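Putative acyl-[acyl-carrier-protein] desaturase DesA2 (PDB 1ZA0) probably acts as a fatty acid desaturase that uses a two-metal centre inside a helix bundle to introduce double bonds into acyl chains during mycobacterial lipid synthesis. Local coordinates at residues D8-T11 with L12-P16; P176-A179 with G180-D183; Q252-S255 with D256-A260; L222-L225 with G226-I229; S59-R63 with T64-A68. All coordinates share one frame; numbering follows the deposited sequence.

Contact 1: residues D8-T11 with L12-P16; sequences DALT and LELEP
The carbonyl O of Thr11 is approached by three donors: two weak ones from the next turn, and a water. They lie in the first two turns of helix 9-27, at the start of the modelled chain. Glu15 N reaches Thr11 O at 3.1 Å, but the angle at the hydrogen is poor (121°) and the bond is weak. Leu14 N adds another weak bond to the same oxygen. The water gives a third hydrogen bond to Thr11 O and donates a second one, of 2.7 Å, to Glu15 OE1. The helix kinks at Pro16, whose N has no hydrogen to offer the turn before. The earlier bonds are regular i to i+4 bonds: Leu12 N to Asp8 O, Glu13 N to Ala9 O and Leu14 N to Leu10 O. Asp8 also turns its carboxylate back, and Thr11 N makes a weak bond to Asp8 OD1.

Both glutamates find partners in other parts of the chain. Glu13 OE1 bonds His202 NE2 on helix 176-206, and Glu15 OE2 accepts from Trp95 N. Leu10 and Leu14 form the apolar side and also pack on helix 148-172. Their side chains run alongside each other. The first torsion of Leu10 turns CG away from its own N (chi1 -174°), toward the next turn. There Leu10 CG lies 3.7 Å from Leu14 CD1, and Leu10 CD1 is 3.8 Å from the same methyl.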
loop_
_atom_site.group_PDB
_atom_site.type_symbol
_atom_site.label_atom_id
_atom_site.label_comp_id
_atom_site.label_asym_id
_atom_site.label_seq_id
_atom_site.Cartn_x
_atom_site.Cartn_y
_atom_site.Cartn_z
ATOM N N ASP A 8 26.561 -8.572 8.359
ATOM C CA ASP A 8 27.232 -7.250 8.621
ATOM C C ASP A 8 26.680 -6.519 9.871
ATOM O O ASP A 8 25.846 -7.064 10.595
ATOM C CB ASP A 8 27.268 -6.313 7.376
ATOM C CG ASP A 8 25.871 -5.760 6.949
ATOM O OD1 ASP A 8 25.298 -4.820 7.582
ATOM O OD2 ASP A 8 25.292 -6.192 5.923
ATOM N N ALA A 9 27.173 -5.302 10.115
ATOM C CA ALA A 9 27.030 -4.671 11.427
ATOM C C ALA A 9 25.566 -4.171 11.624
ATOM O O ALA A 9 24.979 -4.427 12.674
ATOM C CB ALA A 9 28.030 -3.545 11.595
ATOM N N LEU A 10 25.001 -3.512 10.605
ATOM C CA LEU A 10 23.579 -3.079 10.611
ATOM C C LEU A 10 22.638 -4.275 10.724
ATOM O O LEU A 10 21.852 -4.375 11.682
ATOM C CB LEU A 10 23.257 -2.231 9.380
ATOM C CG LEU A 10 21.838 -1.603 9.332
ATOM C CD1 LEU A 10 21.576 -0.688 10.548
ATOM C CD2 LEU A 10 21.659 -0.841 8.044
ATOM N N THR A 11 22.757 -5.245 9.822
ATOM C CA THR A 11 22.017 -6.498 10.004
ATOM C C THR A 11 22.109 -7.059 11.447
ATOM O O THR A 11 21.113 -7.567 11.991
ATOM C CB THR A 11 22.443 -7.573 8.963
ATOM O OG1 THR A 11 21.937 -7.223 7.674
ATOM C CG2 THR A 11 21.768 -8.921 9.223
ATOM N N LEU A 12 23.280 -7.004 12.070
ATOM C CA LEU A 12 23.388 -7.583 13.414
ATOM C C LEU A 12 22.688 -6.661 14.469
ATOM O O LEU A 12 22.086 -7.127 15.375
ATOM C CB LEU A 12 24.876 -7.858 13.813
ATOM C CG LEU A 12 25.593 -9.114 13.228
ATOM C CD1 LEU A 12 27.001 -9.314 13.892
ATOM C CD2 LEU A 12 24.753 -10.400 13.367
ATOM N N GLU A 13 22.806 -5.364 14.299
ATOM C CA GLU A 13 22.054 -4.402 15.101
ATOM C C GLU A 13 20.543 -4.558 15.047
ATOM O O GLU A 13 19.887 -4.400 16.062
ATOM C CB GLU A 13 22.446 -3.022 14.662
ATOM C CG GLU A 13 23.783 -2.620 15.247
ATOM C CD GLU A 13 23.687 -2.232 16.715
ATOM O OE1 GLU A 13 22.533 -2.034 17.207
ATOM O OE2 GLU A 13 24.758 -2.091 17.364
ATOM N N LEU A 14 20.014 -4.925 13.862
ATOM C CA LEU A 14 18.592 -4.987 13.578
ATOM C C LEU A 14 17.963 -6.284 13.909
ATOM O O LEU A 14 16.733 -6.350 14.085
ATOM C CB LEU A 14 18.315 -4.642 12.101
ATOM C CG LEU A 14 18.485 -3.150 11.853
ATOM C CD1 LEU A 14 18.454 -2.810 10.368
ATOM C CD2 LEU A 14 17.341 -2.395 12.566
ATOM N N GLU A 15 18.763 -7.341 14.070
ATOM C CA GLU A 15 18.160 -8.646 14.233
ATOM C C GLU A 15 17.285 -8.786 15.454
ATOM O O GLU A 15 16.234 -9.392 15.356
ATOM C CB GLU A 15 19.215 -9.796 14.147
ATOM C CG GLU A 15 18.597 -11.164 13.861
ATOM C CD GLU A 15 18.206 -11.501 12.379
ATOM O OE1 GLU A 15 18.235 -10.634 11.437
ATOM O OE2 GLU A 15 17.832 -12.686 12.168
ATOM N N PRO A 16 17.673 -8.221 16.595
ATOM C CA PRO A 16 16.824 -8.298 17.776
ATOM C C PRO A 16 15.491 -7.513 17.559
ATOM O O PRO A 16 14.466 -7.911 18.111
ATOM C CB PRO A 16 17.670 -7.601 18.868
ATOM C CG PRO A 16 19.043 -7.554 18.314
ATOM C CD PRO A 16 18.866 -7.396 16.847
HETATM O O HOH W 1 18.299 -8.032 10.574
#

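Contact 2: residues P176-A179 with G180-D183; sequences PILA and GLID
Leu178 and Ile182 meet one turn apart at the start of helix 176-206. Each backbone N-H of 180-183 bonds the carbonyl four residues back, as in any alpha helix. Gly180 N, Leu181 N, Ile182 N and Asp183 N bond the carbonyl oxygens of Pro176, Ile177, Leu178 and Ala179. The straightest joins Ile182 N to Leu178 O, 2.9 Å long with 175° at the hydrogen. Glu175, just before the helix, accepts from Ile177 N and Leu178 N through its carboxylate.

The apolar contacts use side chains that extend in one direction from the helix. Leu178 CD1 lies 4.1 Å from Ile182 CG1. With chi1 at -173°, Leu178 CG swings to the carbonyl side, which brings its end toward the next turn. Leu178 CD1 also comes within 4.4 Å of Leu181 CD1. Ile182 CG1 rests 3.3 Å from Leu178 O. Leu181 packs on Ala113 and Ile182 on Leu114, both of helix 95-121.

The charged group is Asp183, whose OD2 forms a salt bridge with Arg187 farther along the helix. Leu178, Leu181 and Ile182 are buried, so this side of the turn is held by apolar packing, while the acid at Asp183 is paired with a base.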
loop_
_atom_site.group_PDB
_atom_site.type_symbol
_atom_site.label_atom_id
_atom_site.label_comp_id
_atom_site.label_asym_id
_atom_site.label_seq_id
_atom_site.Cartn_x
_atom_site.Cartn_y
_atom_site.Cartn_z
ATOM N N PRO A 176 -20.609 -3.023 0.796
ATOM C CA PRO A 176 -20.060 -3.631 2.001
ATOM C C PRO A 176 -18.982 -4.738 1.824
ATOM O O PRO A 176 -18.105 -4.750 2.655
ATOM C CB PRO A 176 -21.286 -4.223 2.659
ATOM C CG PRO A 176 -22.214 -4.573 1.415
ATOM C CD PRO A 176 -22.089 -3.265 0.687
ATOM N N ILE A 177 -19.108 -5.646 0.852
ATOM C CA ILE A 177 -18.059 -6.621 0.539
ATOM C C ILE A 177 -16.745 -5.931 0.259
ATOM O O ILE A 177 -15.781 -6.189 0.954
ATOM C CB ILE A 177 -18.449 -7.516 -0.643
ATOM C CG1 ILE A 177 -19.800 -8.209 -0.392
ATOM C CG2 ILE A 177 -17.377 -8.601 -0.848
ATOM C CD1 ILE A 177 -19.902 -8.730 0.954
ATOM N N LEU A 178 -16.727 -4.991 -0.682
ATOM C CA LEU A 178 -15.530 -4.238 -1.025
ATOM C C LEU A 178 -14.990 -3.373 0.095
ATOM O O LEU A 178 -13.745 -3.274 0.287
ATOM C CB LEU A 178 -15.679 -3.450 -2.292
ATOM C CG LEU A 178 -14.390 -2.751 -2.836
ATOM C CD1 LEU A 178 -13.261 -3.638 -3.333
ATOM C CD2 LEU A 178 -14.672 -1.764 -3.975
ATOM N N ALA A 179 -15.908 -2.803 0.869
ATOM C CA ALA A 179 -15.527 -2.005 2.003
ATOM C C ALA A 179 -14.759 -2.893 2.996
ATOM O O ALA A 179 -13.749 -2.481 3.504
ATOM C CB ALA A 179 -16.734 -1.347 2.662
ATOM N N GLY A 180 -15.259 -4.085 3.258
ATOM C CA GLY A 180 -14.612 -5.082 4.081
ATOM C C GLY A 180 -13.218 -5.480 3.620
ATOM O O GLY A 180 -12.271 -5.562 4.413
ATOM N N LEU A 181 -13.104 -5.681 2.330
ATOM C CA LEU A 181 -11.841 -6.059 1.689
ATOM C C LEU A 181 -10.791 -4.967 1.847
ATOM O O LEU A 181 -9.647 -5.221 2.290
ATOM C CB LEU A 181 -12.105 -6.332 0.207
ATOM C CG LEU A 181 -10.952 -6.957 -0.617
ATOM C CD1 LEU A 181 -11.560 -7.432 -1.936
ATOM C CD2 LEU A 181 -9.907 -5.979 -0.927
ATOM N N ILE A 182 -11.154 -3.732 1.471
ATOM C CA ILE A 182 -10.241 -2.639 1.573
ATOM C C ILE A 182 -9.866 -2.333 3.043
ATOM O O ILE A 182 -8.726 -1.984 3.327
ATOM C CB ILE A 182 -10.720 -1.357 0.866
ATOM C CG1 ILE A 182 -11.011 -1.613 -0.636
ATOM C CG2 ILE A 182 -9.664 -0.284 0.984
ATOM C CD1 ILE A 182 -9.751 -2.080 -1.491
ATOM N N ASP A 183 -10.824 -2.440 3.938
ATOM C CA ASP A 183 -10.518 -2.282 5.357
ATOM C C ASP A 183 -9.500 -3.355 5.844
ATOM O O ASP A 183 -8.626 -3.025 6.641
ATOM C CB ASP A 183 -11.819 -2.407 6.121
ATOM C CG ASP A 183 -11.636 -2.439 7.589
ATOM O OD1 ASP A 183 -11.452 -1.344 8.178
ATOM O OD2 ASP A 183 -11.709 -3.500 8.205
#

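Contact 3: residues Q252-S255 with D256-A260; sequences QLIS and DRITA
Gln252 and Asp256 join their side chains across one turn of helix 247-260. Gln252 NE2 donates to Asp256 OD1 at 3.0 Å, with 164° at the hydrogen. The oxygen lies in the amide plane of Gln252, but the amide nitrogen stands above the carboxylate plane, 40° out of it. The two planes are moderately turned against each other. Gln252 NE2 also bonds Thr274 OG1 near the chain end. Asp256 OD1 takes a second hydrogen bond, of 2.8 Å, from a water that also bonds Ser255 OG. Ser255 OG has a further partner in Thr274 N.

The carbonyl O of Ser255 accepts twice from one residue. Thr259 OG1 donates to it at 2.8 Å, and Thr259 N at 3.0 Å. They reach it from opposite faces of the carbonyl plane. Thr259 OG1 lies beside its own N (chi1 -61°), which lets the hydroxyl fold back on the turn before. The N atoms of Asp256, Arg257 and Ile258 make the normal helical bonds to Gln252 O, Leu253 O and Ile254 O.

On another side of the helix, Ile254 CG2 and Ile258 CD1 touch at 3.8 Å, flank against flank. The end of the Arg257 side chain leads away from this turn. Its NH1 forms a salt bridge with Glu193 and its guanidinium a cation-pi contact with Trp261. The polar groups thus link the helix to the C-terminal end of the model through Thr274, and the charge of buried Arg257 is probably balanced by Glu193.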
loop_
_atom_site.group_PDB
_atom_site.type_symbol
_atom_site.label_atom_id
_atom_site.label_comp_id
_atom_site.label_asym_id
_atom_site.label_seq_id
_atom_site.Cartn_x
_atom_site.Cartn_y
_atom_site.Cartn_z
ATOM N N GLN A 252 0.805 16.019 4.180
ATOM C CA GLN A 252 0.498 15.780 5.572
ATOM C C GLN A 252 1.129 14.470 6.139
ATOM O O GLN A 252 1.681 14.505 7.239
ATOM C CB GLN A 252 -1.010 15.746 5.847
ATOM C CG GLN A 252 -1.412 15.983 7.305
ATOM C CD GLN A 252 -0.726 17.245 7.893
ATOM O OE1 GLN A 252 -0.968 18.334 7.395
ATOM N NE2 GLN A 252 0.159 17.074 8.909
ATOM N N LEU A 253 1.021 13.333 5.443
ATOM C CA LEU A 253 1.508 12.059 6.054
ATOM C C LEU A 253 3.038 12.112 6.199
ATOM O O LEU A 253 3.569 11.535 7.119
ATOM C CB LEU A 253 1.076 10.785 5.307
ATOM C CG LEU A 253 1.640 10.479 3.937
ATOM C CD1 LEU A 253 2.978 9.736 4.026
ATOM C CD2 LEU A 253 0.634 9.666 3.092
ATOM N N ILE A 254 3.724 12.790 5.287
ATOM C CA ILE A 254 5.153 12.943 5.409
ATOM C C ILE A 254 5.523 13.713 6.709
ATOM O O ILE A 254 6.419 13.327 7.418
ATOM C CB ILE A 254 5.771 13.654 4.235
ATOM C CG1 ILE A 254 5.757 12.792 2.986
ATOM C CG2 ILE A 254 7.283 13.992 4.541
ATOM C CD1 ILE A 254 5.899 13.640 1.666
ATOM N N SER A 255 4.863 14.839 6.947
ATOM C CA SER A 255 4.963 15.567 8.215
ATOM C C SER A 255 4.643 14.710 9.437
ATOM O O SER A 255 5.398 14.699 10.383
ATOM C CB SER A 255 4.011 16.767 8.183
ATOM O OG SER A 255 4.119 17.548 9.347
ATOM N N ASP A 256 3.539 13.985 9.416
ATOM C CA ASP A 256 3.194 13.086 10.502
ATOM C C ASP A 256 4.229 11.973 10.746
ATOM O O ASP A 256 4.441 11.589 11.876
ATOM C CB ASP A 256 1.841 12.419 10.294
ATOM C CG ASP A 256 0.675 13.397 10.098
ATOM O OD1 ASP A 256 0.748 14.575 10.525
ATOM O OD2 ASP A 256 -0.377 13.001 9.515
ATOM N N ARG A 257 4.822 11.429 9.706
ATOM C CA ARG A 257 5.752 10.337 9.876
ATOM C C ARG A 257 7.050 10.873 10.521
ATOM O O ARG A 257 7.626 10.247 11.403
ATOM C CB ARG A 257 6.014 9.684 8.527
ATOM C CG ARG A 257 6.970 8.548 8.517
ATOM C CD ARG A 257 6.489 7.412 9.303
ATOM N NE ARG A 257 7.027 7.444 10.658
ATOM C CZ ARG A 257 6.633 6.649 11.604
ATOM N NH1 ARG A 257 5.680 5.737 11.368
ATOM N NH2 ARG A 257 7.214 6.711 12.791
ATOM N N ILE A 258 7.483 12.023 10.079
ATOM C CA ILE A 258 8.706 12.667 10.646
ATOM C C ILE A 258 8.474 12.954 12.118
ATOM O O ILE A 258 9.315 12.635 12.952
ATOM C CB ILE A 258 9.006 13.954 9.853
ATOM C CG1 ILE A 258 9.557 13.584 8.497
ATOM C CG2 ILE A 258 10.018 14.880 10.620
ATOM C CD1 ILE A 258 9.572 14.682 7.514
ATOM N N THR A 259 7.295 13.498 12.416
ATOM C CA THR A 259 6.868 13.841 13.752
ATOM C C THR A 259 6.825 12.613 14.647
ATOM O O THR A 259 7.336 12.651 15.776
ATOM C CB THR A 259 5.467 14.590 13.691
ATOM O OG1 THR A 259 5.594 15.814 12.929
ATOM C CG2 THR A 259 4.940 15.007 15.062
ATOM N N ALA A 260 6.257 11.512 14.137
ATOM C CA ALA A 260 6.119 10.280 14.879
ATOM C C ALA A 260 7.494 9.647 15.216
ATOM O O ALA A 260 7.572 8.879 16.156
ATOM C CB ALA A 260 5.250 9.291 14.104
HETATM O O HOH W 2 2.648 16.503 11.354
#

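Contact 4: residues L222-L225 with G226-I229; sequences LDVL and GADI
Val224 to Ala227 form a type II beta turn, closed by a hydrogen bond from Ala227 N to Val224 O. The bond is 3.2 Å long with 160° at the hydrogen. Gly226 takes the third position of the turn with phi at 92°, the positive phi of a type II turn, where glycine is favoured. A type I turn from Gly226 to Ile229 follows directly and overlaps the first. It is closed by Ile229 N to Gly226 O. Leu222 is where the chain leaves helix 208-221, and the two turns then change its direction.

Among the side chains, Asp223 and Ala227 meet most closely. The methyl of Ala227 lies 3.6 Å from Asp223 CG. Asp223 OD2 is 3.7 Å from the same methyl. The other oxygen, Asp223 OD1, is used by the backbone: Val224 N donates to it at 3.0 Å. This bond comes in on the anti side of the carboxylate, 24° out of its plane. Ala227 CB also sits 3.3 Å from Val224 O, and Val224 CG2 touches the same methyl more loosely, at 4.3 Å.

The CB of Leu225 points away from 226-229 overall, and its side chain is buried in the protein. It packs on Tyr158, Cys161 and Phe165 of helix 148-172 and on Leu75 of helix 63-77. Val224 touches Leu250 of helix 247-260, while Ile229 packs on Ile74 of helix 63-77.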
loop_
_atom_site.group_PDB
_atom_site.type_symbol
_atom_site.label_atom_id
_atom_site.label_comp_id
_atom_site.label_asym_id
_atom_site.label_seq_id
_atom_site.Cartn_x
_atom_site.Cartn_y
_atom_site.Cartn_z
ATOM N N LEU A 222 9.409 11.899 -2.580
ATOM C CA LEU A 222 8.260 10.969 -2.596
ATOM C C LEU A 222 7.170 11.510 -3.491
ATOM O O LEU A 222 6.846 12.679 -3.413
ATOM C CB LEU A 222 7.620 10.831 -1.209
ATOM C CG LEU A 222 8.065 9.609 -0.456
ATOM C CD1 LEU A 222 7.818 9.853 1.066
ATOM C CD2 LEU A 222 7.332 8.407 -0.939
ATOM N N ASP A 223 6.551 10.660 -4.282
ATOM C CA ASP A 223 5.418 11.127 -5.133
ATOM C C ASP A 223 4.124 10.401 -4.723
ATOM O O ASP A 223 4.159 9.508 -3.910
ATOM C CB ASP A 223 5.738 10.903 -6.621
ATOM C CG ASP A 223 5.169 12.048 -7.572
ATOM O OD1 ASP A 223 4.155 12.731 -7.258
ATOM O OD2 ASP A 223 5.673 12.281 -8.685
ATOM N N VAL A 224 2.986 10.793 -5.258
ATOM C CA VAL A 224 1.752 10.096 -4.911
ATOM C C VAL A 224 1.767 8.665 -5.446
ATOM O O VAL A 224 2.457 8.337 -6.419
ATOM C CB VAL A 224 0.470 10.841 -5.401
ATOM C CG1 VAL A 224 0.494 12.307 -4.972
ATOM C CG2 VAL A 224 0.302 10.720 -6.862
ATOM N N LEU A 225 1.010 7.804 -4.793
ATOM C CA LEU A 225 0.931 6.421 -5.238
ATOM C C LEU A 225 0.451 6.339 -6.681
ATOM O O LEU A 225 -0.573 6.909 -7.055
ATOM C CB LEU A 225 0.056 5.582 -4.298
ATOM C CG LEU A 225 0.612 5.374 -2.899
ATOM C CD1 LEU A 225 -0.513 4.688 -2.101
ATOM C CD2 LEU A 225 1.856 4.545 -2.857
ATOM N N GLY A 226 1.212 5.648 -7.515
ATOM C CA GLY A 226 0.787 5.421 -8.904
ATOM C C GLY A 226 1.283 6.467 -9.907
ATOM O O GLY A 226 0.968 6.377 -11.092
ATOM N N ALA A 227 2.044 7.443 -9.426
ATOM C CA ALA A 227 2.741 8.461 -10.237
ATOM C C ALA A 227 3.621 7.898 -11.390
ATOM O O ALA A 227 3.837 8.560 -12.370
ATOM C CB ALA A 227 3.609 9.311 -9.306
ATOM N N ASP A 228 4.132 6.683 -11.208
ATOM C CA ASP A 228 4.946 5.954 -12.189
ATOM C C ASP A 228 4.106 5.112 -13.190
ATOM O O ASP A 228 4.679 4.499 -14.106
ATOM C CB ASP A 228 5.933 5.000 -11.453
ATOM C CG ASP A 228 5.194 3.909 -10.558
ATOM O OD1 ASP A 228 4.195 4.230 -9.815
ATOM O OD2 ASP A 228 5.544 2.697 -10.544
ATOM N N ILE A 229 2.778 5.092 -13.048
ATOM C CA ILE A 229 1.948 4.310 -13.950
ATOM C C ILE A 229 1.618 5.104 -15.227
ATOM O O ILE A 229 0.966 6.143 -15.207
ATOM C CB ILE A 229 0.641 3.770 -13.293
ATOM C CG1 ILE A 229 0.932 2.990 -11.987
ATOM C CG2 ILE A 229 -0.119 2.860 -14.292
ATOM C CD1 ILE A 229 -0.284 2.903 -11.076
#

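Contact 5: residues S59-R63 with T64-A68; sequences STLPR and TITDA
The backbone passes from a loop into helix 63-77, with Pro62 at the N-cap position. Pro62 O accepts from Thr66 N at 3.2 Å and takes a weak bond from Ile65 N. Asp67 N to Arg63 O continues the helical pattern.

The side chain of Arg63 bends at chi2 (-48°) and chi3 (83°), and its guanidinium comes back over the helix start. Thr66 OG1 sits over the centre of one face of this group, 3.2 Å from Arg63 CZ. It makes no hydrogen bond to Arg63 NE or Arg63 NH2, because it lies above the plane in which their hydrogens point. The methyl Thr66 CG2 is 3.3 Å from Arg63 NH1. The N-H groups are used at the edge instead. Arg63 NH1 donates to Leu61 O at 2.7 Å, with this oxygen in the guanidinium plane, and Arg63 NH2 bonds Glu123 O.

Two looser apolar contacts lie beside it. Leu61 CB lies 3.9 Å from Thr66 CG2, and Pro62 CB is 4.2 Å from Ile65 CG1. Asp67 OD2 bonds Asn238 ND2 of helix 233-241. Arg63 thus ties the loop before the helix, through Leu61 O, and a second loop, through Glu123 O, to the first helical turn, while its face lies against Thr66.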
loop_
_atom_site.group_PDB
_atom_site.type_symbol
_atom_site.label_atom_id
_atom_site.label_comp_id
_atom_site.label_asym_id
_atom_site.label_seq_id
_atom_site.Cartn_x
_atom_site.Cartn_y
_atom_site.Cartn_z
ATOM N N SER A 59 -20.824 -2.419 -14.684
ATOM C CA SER A 59 -20.165 -1.700 -13.580
ATOM C C SER A 59 -21.152 -0.787 -12.887
ATOM O O SER A 59 -21.809 0.022 -13.514
ATOM C CB SER A 59 -19.006 -0.844 -14.108
ATOM N N THR A 60 -21.291 -0.915 -11.584
ATOM C CA THR A 60 -22.149 0.001 -10.841
ATOM C C THR A 60 -21.418 0.897 -9.822
ATOM O O THR A 60 -21.983 1.896 -9.407
ATOM C CB THR A 60 -23.180 -0.785 -10.182
ATOM O OG1 THR A 60 -22.578 -1.825 -9.400
ATOM C CG2 THR A 60 -23.982 -1.513 -11.276
ATOM N N LEU A 61 -20.155 0.579 -9.483
ATOM C CA LEU A 61 -19.444 1.361 -8.484
ATOM C C LEU A 61 -19.062 2.693 -9.077
ATOM O O LEU A 61 -18.803 2.790 -10.262
ATOM C CB LEU A 61 -18.179 0.663 -7.986
ATOM C CG LEU A 61 -18.321 -0.545 -7.036
ATOM C CD1 LEU A 61 -17.029 -1.374 -6.972
ATOM C CD2 LEU A 61 -18.710 -0.126 -5.618
ATOM N N PRO A 62 -18.969 3.740 -8.238
ATOM C CA PRO A 62 -18.420 5.019 -8.695
ATOM C C PRO A 62 -16.996 4.889 -9.322
ATOM O O PRO A 62 -16.173 4.098 -8.823
ATOM C CB PRO A 62 -18.368 5.854 -7.402
ATOM C CG PRO A 62 -19.366 5.229 -6.494
ATOM C CD PRO A 62 -19.315 3.755 -6.815
ATOM N N ARG A 63 -16.710 5.671 -10.362
ATOM C CA ARG A 63 -15.447 5.548 -11.059
ATOM C C ARG A 63 -14.297 5.918 -10.129
ATOM O O ARG A 63 -13.203 5.411 -10.300
ATOM C CB ARG A 63 -15.405 6.388 -12.371
ATOM C CG ARG A 63 -16.215 5.709 -13.535
ATOM C CD ARG A 63 -15.917 4.144 -13.786
ATOM N NE ARG A 63 -16.688 3.247 -12.880
ATOM C CZ ARG A 63 -16.612 1.917 -12.850
ATOM N NH1 ARG A 63 -17.403 1.242 -12.023
ATOM N NH2 ARG A 63 -15.770 1.233 -13.648
ATOM N N THR A 64 -14.523 6.778 -9.140
ATOM C CA THR A 64 -13.425 7.101 -8.201
ATOM C C THR A 64 -12.940 5.860 -7.472
ATOM O O THR A 64 -11.725 5.700 -7.274
ATOM C CB THR A 64 -13.796 8.135 -7.157
ATOM O OG1 THR A 64 -14.993 7.735 -6.458
ATOM C CG2 THR A 64 -14.117 9.510 -7.845
ATOM N N ILE A 65 -13.900 5.030 -7.071
ATOM C CA ILE A 65 -13.640 3.857 -6.289
ATOM C C ILE A 65 -12.878 2.830 -7.128
ATOM O O ILE A 65 -11.859 2.270 -6.656
ATOM C CB ILE A 65 -14.928 3.264 -5.705
ATOM C CG1 ILE A 65 -15.611 4.265 -4.733
ATOM C CG2 ILE A 65 -14.619 1.921 -5.063
ATOM C CD1 ILE A 65 -14.722 4.815 -3.694
ATOM N N THR A 66 -13.345 2.581 -8.360
ATOM C CA THR A 66 -12.648 1.616 -9.250
ATOM C C THR A 66 -11.284 2.108 -9.745
ATOM O O THR A 66 -10.355 1.323 -9.857
ATOM C CB THR A 66 -13.558 1.208 -10.485
ATOM O OG1 THR A 66 -13.964 2.363 -11.201
ATOM C CG2 THR A 66 -14.840 0.586 -10.031
ATOM N N ASP A 67 -11.129 3.412 -10.006
ATOM C CA ASP A 67 -9.834 3.937 -10.329
ATOM C C ASP A 67 -8.854 3.672 -9.183
ATOM O O ASP A 67 -7.718 3.240 -9.414
ATOM C CB ASP A 67 -9.859 5.448 -10.556
ATOM C CG ASP A 67 -10.549 5.882 -11.874
ATOM O OD1 ASP A 67 -10.864 5.023 -12.733
ATOM O OD2 ASP A 67 -10.788 7.097 -12.078
ATOM N N ALA A 68 -9.275 3.987 -7.954
ATOM C CA ALA A 68 -8.438 3.760 -6.750
ATOM C C ALA A 68 -8.032 2.264 -6.646
ATOM O O ALA A 68 -6.870 1.939 -6.336
ATOM C CB ALA A 68 -9.151 4.202 -5.533
#

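In the fold
Contacts 2 and 5 touch directly. Leu178 CD2 of contact 2 lies 3.8 Å from both Leu61 CD1 and Ile65 CG2 of contact 5. Contacts 3 and 4 also meet, through Ile254 CG1 and Leu222 CD1 at 4.1 Å. Contact 1 stands apart, its centre about 44 Å from that of contact 5, on the opposite side of the chain's centre. The bound manganese ion is held by Glu107, Glu159, Glu189 and His192. Leu225 of contact 4 comes nearest to it, with its side chain about 9 Å away. The side chains of Ile182 of contact 2 and Leu253 of contact 3 are about 12 Å and about 13 Å from the ion.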